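Thiaminase-I (Naegleria gruberi, PDB 4HCW) belongs to the thiaminase I-like family and has the two-domain alpha/beta fold of periplasmic-binding-protein relatives. Local coordinates at residues Gly12-Trp20 / Leu29-Leu37; Pro185-Thr196 / Cys349-Leu357. One frame throughout, in Å; residues are numbered along the deposited sequence.

Contact 1: Gly12-Trp20 / Leu29-Leu37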
loop_
_atom_site.group_PDB
_atom_site.type_symbol
_atom_site.label_atom_id
_atom_site.label_comp_id
_atom_site.label_asym_id
_atom_site.label_seq_id
_atom_site.Cartn_x
_atom_site.Cartn_y
_atom_site.Cartn_z
ATOM N N GLY A 12 14.808 -7.301 -6.253
ATOM C CA GLY A 12 13.793 -6.480 -6.886
ATOM C C GLY A 12 13.066 -5.599 -5.886
ATOM O O GLY A 12 12.194 -6.065 -5.154
ATOM N N LEU A 13 13.426 -4.320 -5.859
ATOM C CA LEU A 13 12.852 -3.379 -4.902
ATOM C C LEU A 13 11.525 -2.794 -5.377
ATOM O O LEU A 13 11.296 -2.640 -6.578
ATOM C CB LEU A 13 13.839 -2.245 -4.612
ATOM C CG LEU A 13 15.150 -2.637 -3.929
ATOM C CD1 LEU A 13 16.013 -1.409 -3.687
ATOM C CD2 LEU A 13 14.874 -3.369 -2.625
ATOM N N PHE A 14 10.658 -2.473 -4.423
ATOM C CA PHE A 14 9.394 -1.806 -4.711
ATOM C C PHE A 14 9.673 -0.384 -5.187
ATOM O O PHE A 14 10.158 0.448 -4.419
ATOM C CB PHE A 14 8.514 -1.790 -3.460
ATOM C CG PHE A 14 7.133 -1.251 -3.691
ATOM C CD1 PHE A 14 6.162 -2.032 -4.296
ATOM C CD2 PHE A 14 6.801 0.033 -3.290
ATOM C CE1 PHE A 14 4.887 -1.540 -4.505
ATOM C CE2 PHE A 14 5.529 0.530 -3.494
ATOM C CZ PHE A 14 4.571 -0.257 -4.104
ATOM N N PRO A 15 9.369 -0.101 -6.463
ATOM C CA PRO A 15 9.778 1.146 -7.117
ATOM C C PRO A 15 8.830 2.316 -6.873
ATOM O O PRO A 15 9.161 3.447 -7.230
ATOM C CB PRO A 15 9.756 0.768 -8.597
ATOM C CG PRO A 15 8.647 -0.227 -8.692
ATOM C CD PRO A 15 8.633 -0.987 -7.383
ATOM N N TYR A 16 7.674 2.052 -6.276
ATOM C CA TYR A 16 6.668 3.094 -6.102
ATOM C C TYR A 16 6.764 3.796 -4.750
ATOM O O TYR A 16 5.851 3.724 -3.926
ATOM C CB TYR A 16 5.266 2.533 -6.342
ATOM C CG TYR A 16 5.080 1.997 -7.743
ATOM C CD1 TYR A 16 4.720 2.840 -8.785
ATOM C CD2 TYR A 16 5.277 0.652 -8.025
ATOM C CE1 TYR A 16 4.554 2.357 -10.069
ATOM C CE2 TYR A 16 5.115 0.161 -9.305
ATOM C CZ TYR A 16 4.752 1.018 -10.323
ATOM O OH TYR A 16 4.587 0.535 -11.599
ATOM N N LEU A 17 7.886 4.477 -4.541
ATOM C CA LEU A 17 8.098 5.308 -3.364
ATOM C C LEU A 17 7.910 6.768 -3.769
ATOM O O LEU A 17 7.995 7.094 -4.952
ATOM C CB LEU A 17 9.503 5.072 -2.800
ATOM C CG LEU A 17 9.768 3.680 -2.226
ATOM C CD1 LEU A 17 11.142 3.617 -1.578
ATOM C CD2 LEU A 17 8.685 3.295 -1.232
ATOM N N PRO A 18 7.641 7.655 -2.794
ATOM C CA PRO A 18 7.386 9.062 -3.126
ATOM C C PRO A 18 8.575 9.756 -3.785
ATOM O O PRO A 18 9.691 9.235 -3.767
ATOM C CB PRO A 18 7.107 9.698 -1.759
ATOM C CG PRO A 18 7.732 8.773 -0.766
ATOM C CD PRO A 18 7.525 7.410 -1.346
ATOM N N SER A 19 8.325 10.923 -4.369
ATOM C CA SER A 19 9.385 11.729 -4.961
ATOM C C SER A 19 9.142 13.207 -4.678
ATOM O O SER A 19 8.039 13.600 -4.298
ATOM C CB SER A 19 9.476 11.489 -6.470
ATOM O OG SER A 19 8.347 12.017 -7.144
ATOM N N TRP A 20 10.178 14.019 -4.859
ATOM C CA TRP A 20 10.069 15.456 -4.635
ATOM C C TRP A 20 10.335 16.230 -5.919
ATOM O O TRP A 20 10.927 15.701 -6.858
ATOM C CB TRP A 20 11.038 15.905 -3.541
ATOM C CG TRP A 20 10.701 15.365 -2.186
ATOM C CD1 TRP A 20 9.909 15.953 -1.244
ATOM C CD2 TRP A 20 11.146 14.125 -1.620
ATOM N NE1 TRP A 20 9.832 15.157 -0.126
ATOM C CE2 TRP A 20 10.581 14.032 -0.332
ATOM C CE3 TRP A 20 11.964 13.089 -2.078
ATOM C CZ2 TRP A 20 10.810 12.941 0.504
ATOM C CZ3 TRP A 20 12.189 12.007 -1.246
ATOM C CH2 TRP A 20 11.614 11.942 0.030
ATOM N N LEU A 29 12.846 8.997 -3.790
ATOM C CA LEU A 29 13.240 8.424 -2.508
ATOM C C LEU A 29 13.886 7.058 -2.701
ATOM O O LEU A 29 14.752 6.654 -1.923
ATOM C CB LEU A 29 12.030 8.303 -1.579
ATOM C CG LEU A 29 12.311 7.765 -0.174
ATOM C CD1 LEU A 29 13.181 8.737 0.608
ATOM C CD2 LEU A 29 11.017 7.477 0.568
ATOM N N ILE A 30 13.463 6.353 -3.745
ATOM C CA ILE A 30 14.000 5.031 -4.046
ATOM C C ILE A 30 15.491 5.105 -4.383
ATOM O O ILE A 30 16.241 4.163 -4.127
ATOM C CB ILE A 30 13.212 4.341 -5.189
ATOM C CG1 ILE A 30 13.647 2.882 -5.346
ATOM C CG2 ILE A 30 13.363 5.105 -6.499
ATOM C CD1 ILE A 30 13.467 2.053 -4.092
ATOM N N ASN A 31 15.918 6.235 -4.939
ATOM C CA ASN A 31 17.324 6.442 -5.259
ATOM C C ASN A 31 18.152 6.733 -4.014
ATOM O O ASN A 31 19.300 6.300 -3.906
ATOM C CB ASN A 31 17.490 7.568 -6.281
ATOM C CG ASN A 31 16.981 7.184 -7.657
ATOM O OD1 ASN A 31 16.948 6.005 -8.012
ATOM N ND2 ASN A 31 16.586 8.181 -8.441
ATOM N N LEU A 32 17.565 7.469 -3.075
ATOM C CA LEU A 32 18.236 7.776 -1.818
ATOM C C LEU A 32 18.463 6.507 -1.004
ATOM O O LEU A 32 19.519 6.326 -0.401
ATOM C CB LEU A 32 17.426 8.785 -1.001
ATOM C CG LEU A 32 17.248 10.177 -1.612
ATOM C CD1 LEU A 32 16.546 11.105 -0.634
ATOM C CD2 LEU A 32 18.591 10.753 -2.040
ATOM N N ILE A 33 17.465 5.628 -0.998
ATOM C CA ILE A 33 17.562 4.363 -0.279
ATOM C C ILE A 33 18.553 3.419 -0.955
ATOM O O ILE A 33 19.341 2.750 -0.285
ATOM C CB ILE A 33 16.186 3.677 -0.159
ATOM C CG1 ILE A 33 15.232 4.549 0.659
ATOM C CG2 ILE A 33 16.319 2.301 0.477
ATOM C CD1 ILE A 33 13.883 3.918 0.895
ATOM N N LYS A 34 18.516 3.381 -2.283
ATOM C CA LYS A 34 19.415 2.531 -3.058
ATOM C C LYS A 34 20.885 2.863 -2.810
ATOM O O LYS A 34 21.736 1.974 -2.801
ATOM C CB LYS A 34 19.098 2.639 -4.551
ATOM C CG LYS A 34 18.424 1.407 -5.135
ATOM C CD LYS A 34 17.871 1.682 -6.524
ATOM C CE LYS A 34 18.950 2.180 -7.471
ATOM N NZ LYS A 34 18.392 2.520 -8.810
ATOM N N ASP A 35 21.178 4.143 -2.600
ATOM C CA ASP A 35 22.551 4.587 -2.384
ATOM C C ASP A 35 23.052 4.268 -0.974
ATOM O O ASP A 35 24.218 4.499 -0.655
ATOM C CB ASP A 35 22.683 6.086 -2.665
ATOM C CG ASP A 35 22.424 6.434 -4.120
ATOM O OD1 ASP A 35 22.661 5.571 -4.992
ATOM O OD2 ASP A 35 21.986 7.572 -4.393
ATOM N N VAL A 36 22.166 3.736 -0.138
ATOM C CA VAL A 36 22.506 3.399 1.241
ATOM C C VAL A 36 22.732 1.894 1.394
ATOM O O VAL A 36 23.538 1.452 2.214
ATOM C CB VAL A 36 21.401 3.870 2.216
ATOM C CG1 VAL A 36 21.684 3.399 3.633
ATOM C CG2 VAL A 36 21.270 5.384 2.173
ATOM N N LEU A 37 22.025 1.113 0.584
ATOM C CA LEU A 37 22.116 -0.342 0.643
ATOM C C LEU A 37 23.497 -0.846 0.229
ATOM O O LEU A 37 24.101 -0.320 -0.707
ATOM C CB LEU A 37 21.039 -0.973 -0.240
ATOM C CG LEU A 37 19.617 -0.470 0.013
ATOM C CD1 LEU A 37 18.622 -1.181 -0.890
ATOM C CD2 LEU A 37 19.241 -0.634 1.477
#
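Leu29 N donates a nearly straight hydrogen bond to Pro18 O, 3.2 Å away. The bond ties the first residue of helix 29-34 to the chain just before strand 19-21.

The side chains that meet here are mostly apolar. Leu29 is wedged between two side chains. Its CD2 meets Pro18 CG at 3.8 Å, and its CD1 meets the edge of the Trp20 ring, 3.6 Å from CH2. Leu29 CB also lies 3.7 Å from Trp20 CZ3. Chi1 (-178°) carries Leu29 CG out between the two partners, and chi2 (66°) sets one methyl toward Pro18 and the other toward Trp20. Leu17 crosses Ile30 and Ile33 at about a right angle. Its CD1 touches Ile33 CD1 at 3.7 Å and Ile30 CD1 at 3.8 Å. The Ile30 CD1 methyl also rests against a backbone oxygen, Phe14 O, at 3.7 Å. Farther along, Leu13 and Leu37 meet tip to tip, CD1 to CD1 at 3.8 Å.

Helix 29-34 follows the hairpin of strands 19-21 and 26-28 and folds back over the chain leaving strand 8-13. Tyr48 of strand 44-50 and Leu286 of helix 275-288 both touch Leu13 and Leu37. Val292 and Leu296 of helix 290-298 pack on Ile33.

Contact 2: Pro185-Thr196 / Cys349-Leu357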
loop_
_atom_site.group_PDB
_atom_site.type_symbol
_atom_site.label_atom_id
_atom_site.label_comp_id
_atom_site.label_asym_id
_atom_site.label_seq_id
_atom_site.Cartn_x
_atom_site.Cartn_y
_atom_site.Cartn_z
ATOM N N PRO A 185 -16.904 -8.590 -12.855
ATOM C CA PRO A 185 -17.858 -8.250 -13.916
ATOM C C PRO A 185 -17.219 -8.382 -15.293
ATOM O O PRO A 185 -16.185 -7.767 -15.553
ATOM C CB PRO A 185 -18.187 -6.783 -13.626
ATOM C CG PRO A 185 -17.968 -6.638 -12.163
ATOM C CD PRO A 185 -16.797 -7.522 -11.846
ATOM N N GLN A 186 -17.831 -9.178 -16.162
ATOM C CA GLN A 186 -17.233 -9.498 -17.453
ATOM C C GLN A 186 -17.834 -8.677 -18.592
ATOM O O GLN A 186 -17.163 -8.399 -19.588
ATOM C CB GLN A 186 -17.389 -10.992 -17.747
ATOM C CG GLN A 186 -16.332 -11.559 -18.678
ATOM C CD GLN A 186 -14.961 -11.611 -18.034
ATOM O OE1 GLN A 186 -14.837 -11.612 -16.808
ATOM N NE2 GLN A 186 -13.921 -11.654 -18.858
ATOM N N SER A 187 -19.096 -8.291 -18.442
ATOM C CA SER A 187 -19.803 -7.570 -19.494
ATOM C C SER A 187 -20.335 -6.227 -19.011
ATOM O O SER A 187 -19.824 -5.171 -19.383
ATOM C CB SER A 187 -20.956 -8.417 -20.034
ATOM O OG SER A 187 -20.486 -9.646 -20.559
ATOM N N GLY A 188 -21.371 -6.279 -18.182
ATOM C CA GLY A 188 -22.021 -5.083 -17.685
ATOM C C GLY A 188 -23.289 -5.456 -16.945
ATOM O O GLY A 188 -23.727 -4.751 -16.036
ATOM N N ASP A 189 -23.876 -6.578 -17.343
ATOM C CA ASP A 189 -25.047 -7.119 -16.667
ATOM C C ASP A 189 -24.632 -7.849 -15.393
ATOM O O ASP A 189 -25.474 -8.240 -14.584
ATOM C CB ASP A 189 -25.812 -8.062 -17.599
ATOM C CG ASP A 189 -24.899 -9.029 -18.329
ATOM O OD1 ASP A 189 -24.365 -8.655 -19.394
ATOM O OD2 ASP A 189 -24.716 -10.163 -17.839
ATOM N N GLN A 190 -23.325 -8.026 -15.227
ATOM C CA GLN A 190 -22.777 -8.669 -14.041
ATOM C C GLN A 190 -22.340 -7.620 -13.024
ATOM O O GLN A 190 -21.974 -7.948 -11.896
ATOM C CB GLN A 190 -21.593 -9.562 -14.415
ATOM C CG GLN A 190 -21.906 -10.591 -15.489
ATOM C CD GLN A 190 -20.703 -11.438 -15.852
ATOM O OE1 GLN A 190 -19.748 -11.543 -15.080
ATOM N NE2 GLN A 190 -20.737 -12.044 -17.033
ATOM N N VAL A 191 -22.379 -6.356 -13.437
ATOM C CA VAL A 191 -22.035 -5.247 -12.555
ATOM C C VAL A 191 -23.123 -5.042 -11.505
ATOM O O VAL A 191 -24.274 -4.767 -11.841
ATOM C CB VAL A 191 -21.847 -3.937 -13.347
ATOM C CG1 VAL A 191 -21.647 -2.763 -12.398
ATOM C CG2 VAL A 191 -20.677 -4.059 -14.312
ATOM N N ASN A 192 -22.751 -5.181 -10.236
ATOM C CA ASN A 192 -23.694 -5.009 -9.136
ATOM C C ASN A 192 -24.128 -3.553 -9.006
ATOM O O ASN A 192 -23.337 -2.692 -8.621
ATOM C CB ASN A 192 -23.075 -5.502 -7.826
ATOM C CG ASN A 192 -24.105 -5.696 -6.725
ATOM O OD1 ASN A 192 -25.053 -4.920 -6.595
ATOM N ND2 ASN A 192 -23.920 -6.739 -5.924
ATOM N N LYS A 193 -25.390 -3.287 -9.324
ATOM C CA LYS A 193 -25.913 -1.924 -9.335
ATOM C C LYS A 193 -25.980 -1.294 -7.945
ATOM O O LYS A 193 -25.913 -0.072 -7.809
ATOM C CB LYS A 193 -27.290 -1.878 -10.004
ATOM C CG LYS A 193 -27.253 -1.478 -11.471
ATOM C CD LYS A 193 -26.408 -2.433 -12.294
ATOM C CE LYS A 193 -26.335 -1.998 -13.747
ATOM N NZ LYS A 193 -25.547 -2.959 -14.569
ATOM N N ASP A 194 -26.116 -2.126 -6.918
ATOM C CA ASP A 194 -26.143 -1.636 -5.544
ATOM C C ASP A 194 -24.767 -1.123 -5.132
ATOM O O ASP A 194 -24.651 -0.146 -4.392
ATOM C CB ASP A 194 -26.607 -2.734 -4.587
ATOM C CG ASP A 194 -28.046 -3.148 -4.829
ATOM O OD1 ASP A 194 -28.852 -2.288 -5.245
ATOM O OD2 ASP A 194 -28.372 -4.333 -4.602
ATOM N N ILE A 195 -23.728 -1.792 -5.620
ATOM C CA ILE A 195 -22.355 -1.403 -5.328
ATOM C C ILE A 195 -21.963 -0.180 -6.153
ATOM O O ILE A 195 -21.266 0.714 -5.668
ATOM C CB ILE A 195 -21.378 -2.559 -5.615
ATOM C CG1 ILE A 195 -21.789 -3.805 -4.828
ATOM C CG2 ILE A 195 -19.954 -2.160 -5.274
ATOM C CD1 ILE A 195 -21.906 -3.576 -3.335
ATOM N N THR A 196 -22.425 -0.143 -7.399
ATOM C CA THR A 196 -22.179 0.992 -8.280
ATOM C C THR A 196 -22.881 2.243 -7.741
ATOM O O THR A 196 -22.467 3.373 -8.013
ATOM C CB THR A 196 -22.605 0.677 -9.741
ATOM O OG1 THR A 196 -21.476 0.810 -10.612
ATOM C CG2 THR A 196 -23.719 1.600 -10.216
ATOM N N CYS A 349 -11.399 -5.371 -15.581
ATOM C CA CYS A 349 -12.542 -5.208 -14.694
ATOM C C CYS A 349 -12.852 -3.731 -14.507
ATOM O O CYS A 349 -14.013 -3.328 -14.487
ATOM C CB CYS A 349 -12.269 -5.862 -13.340
ATOM S SG CYS A 349 -13.607 -5.674 -12.145
ATOM N N ALA A 350 -11.802 -2.928 -14.377
ATOM C CA ALA A 350 -11.951 -1.488 -14.222
ATOM C C ALA A 350 -12.597 -0.878 -15.460
ATOM O O ALA A 350 -13.411 0.040 -15.360
ATOM C CB ALA A 350 -10.605 -0.845 -13.959
ATOM N N GLY A 351 -12.227 -1.397 -16.627
ATOM C CA GLY A 351 -12.771 -0.917 -17.883
ATOM C C GLY A 351 -14.257 -1.191 -18.015
ATOM O O GLY A 351 -14.987 -0.424 -18.638
ATOM N N VAL A 352 -14.703 -2.293 -17.424
ATOM C CA VAL A 352 -16.113 -2.656 -17.444
ATOM C C VAL A 352 -16.910 -1.767 -16.494
ATOM O O VAL A 352 -18.005 -1.308 -16.825
ATOM C CB VAL A 352 -16.314 -4.137 -17.054
ATOM C CG1 VAL A 352 -17.792 -4.459 -16.891
ATOM C CG2 VAL A 352 -15.674 -5.049 -18.088
ATOM N N LEU A 353 -16.341 -1.514 -15.319
ATOM C CA LEU A 353 -17.025 -0.772 -14.266
ATOM C C LEU A 353 -17.201 0.716 -14.570
ATOM O O LEU A 353 -18.238 1.295 -14.248
ATOM C CB LEU A 353 -16.290 -0.945 -12.935
ATOM C CG LEU A 353 -16.269 -2.358 -12.346
ATOM C CD1 LEU A 353 -15.290 -2.438 -11.189
ATOM C CD2 LEU A 353 -17.661 -2.775 -11.900
ATOM N N ARG A 354 -16.190 1.325 -15.185
ATOM C CA ARG A 354 -16.168 2.776 -15.404
ATOM C C ARG A 354 -17.422 3.421 -16.022
ATOM O O ARG A 354 -17.869 4.461 -15.539
ATOM C CB ARG A 354 -14.901 3.214 -16.155
ATOM C CG ARG A 354 -13.718 3.489 -15.240
ATOM C CD ARG A 354 -12.688 4.387 -15.908
ATOM N NE ARG A 354 -11.901 3.680 -16.911
ATOM C CZ ARG A 354 -10.715 3.127 -16.675
ATOM N NH1 ARG A 354 -10.175 3.202 -15.465
ATOM N NH2 ARG A 354 -10.068 2.501 -17.647
ATOM N N PRO A 355 -17.990 2.821 -17.088
ATOM C CA PRO A 355 -19.208 3.425 -17.642
ATOM C C PRO A 355 -20.364 3.467 -16.642
ATOM O O PRO A 355 -21.239 4.325 -16.755
ATOM C CB PRO A 355 -19.557 2.496 -18.807
ATOM C CG PRO A 355 -18.257 1.907 -19.213
ATOM C CD PRO A 355 -17.500 1.718 -17.935
ATOM N N PHE A 356 -20.355 2.557 -15.673
ATOM C CA PHE A 356 -21.412 2.491 -14.670
ATOM C C PHE A 356 -21.089 3.342 -13.445
ATOM O O PHE A 356 -21.692 3.172 -12.385
ATOM C CB PHE A 356 -21.655 1.040 -14.248
ATOM C CG PHE A 356 -22.042 0.138 -15.382
ATOM C CD1 PHE A 356 -23.372 -0.031 -15.728
ATOM C CD2 PHE A 356 -21.075 -0.538 -16.108
ATOM C CE1 PHE A 356 -23.732 -0.858 -16.775
ATOM C CE2 PHE A 356 -21.429 -1.366 -17.156
ATOM C CZ PHE A 356 -22.759 -1.527 -17.490
ATOM N N LEU A 357 -20.138 4.256 -13.595
ATOM C CA LEU A 357 -19.721 5.115 -12.492
ATOM C C LEU A 357 -19.867 6.588 -12.855
ATOM O O LEU A 357 -20.944 7.037 -13.248
ATOM C CB LEU A 357 -18.275 4.811 -12.097
ATOM C CG LEU A 357 -17.960 3.347 -11.780
ATOM C CD1 LEU A 357 -16.492 3.173 -11.428
ATOM C CD2 LEU A 357 -18.851 2.829 -10.663
#
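The backbones approach at Pro185 and Cys349, with CA atoms 6.2 Å apart, and again at Thr196 and Leu357, with CA atoms 6.4 Å apart; between these points the 185-196 chain follows the end of helix 343-353.

Pro185 lies against residues Cys349 to Leu353 of that helix. Its CD meets Cys349 SG at 3.7 Å, and its CG meets Leu353 CD2 at 3.9 Å. Val191 spreads its two methyls over different partners. CG1 is anti to the backbone N (chi1 174°) and reaches Leu353 CD2. CG2 slides past Val352 and touches its CG1 at 3.9 Å. Val191 also covers one face of the Phe356 ring. Gly188 CA comes 3.6 Å from Phe356 CZ, and Lys193 bends at chi2 to bring NZ obliquely to the same ring.

Thr196 OG1 donates a hydrogen bond to Phe356 O at 3.0 Å. The hydroxyl sits above the carbonyl plane, 49° out of it. This bond joins the first turn of helix 193-203 to the C-terminal end of the chain.

Asn192 caps that helix, its OD1 accepting from Asp194 N. Helix 158-169 lies behind it. Tyr165 OH bonds to Asn192 N, and Tyr165 and Leu168 pack on Ile195.

Contacts 1 and 2 lie on opposite sides of the chain's centre. Their centres are 36 Å apart, and their nearest atoms are about 15 Å apart, so the two do not touch. They follow in series along the chain. Contact 1 is local, closing over eight intervening residues near the N-terminus. Contact 2 spans 152 residues and brings the last residues of the chain back to the 185-196 region, which lies in the part of the chain related to the thiaminase I-like N-terminal domain. Contact 1 is buried and contact 2 partly buried. Their centres lie 15 and 24 Å from the chain centre. The buried areas are nearly equal, 468 and 478 Å².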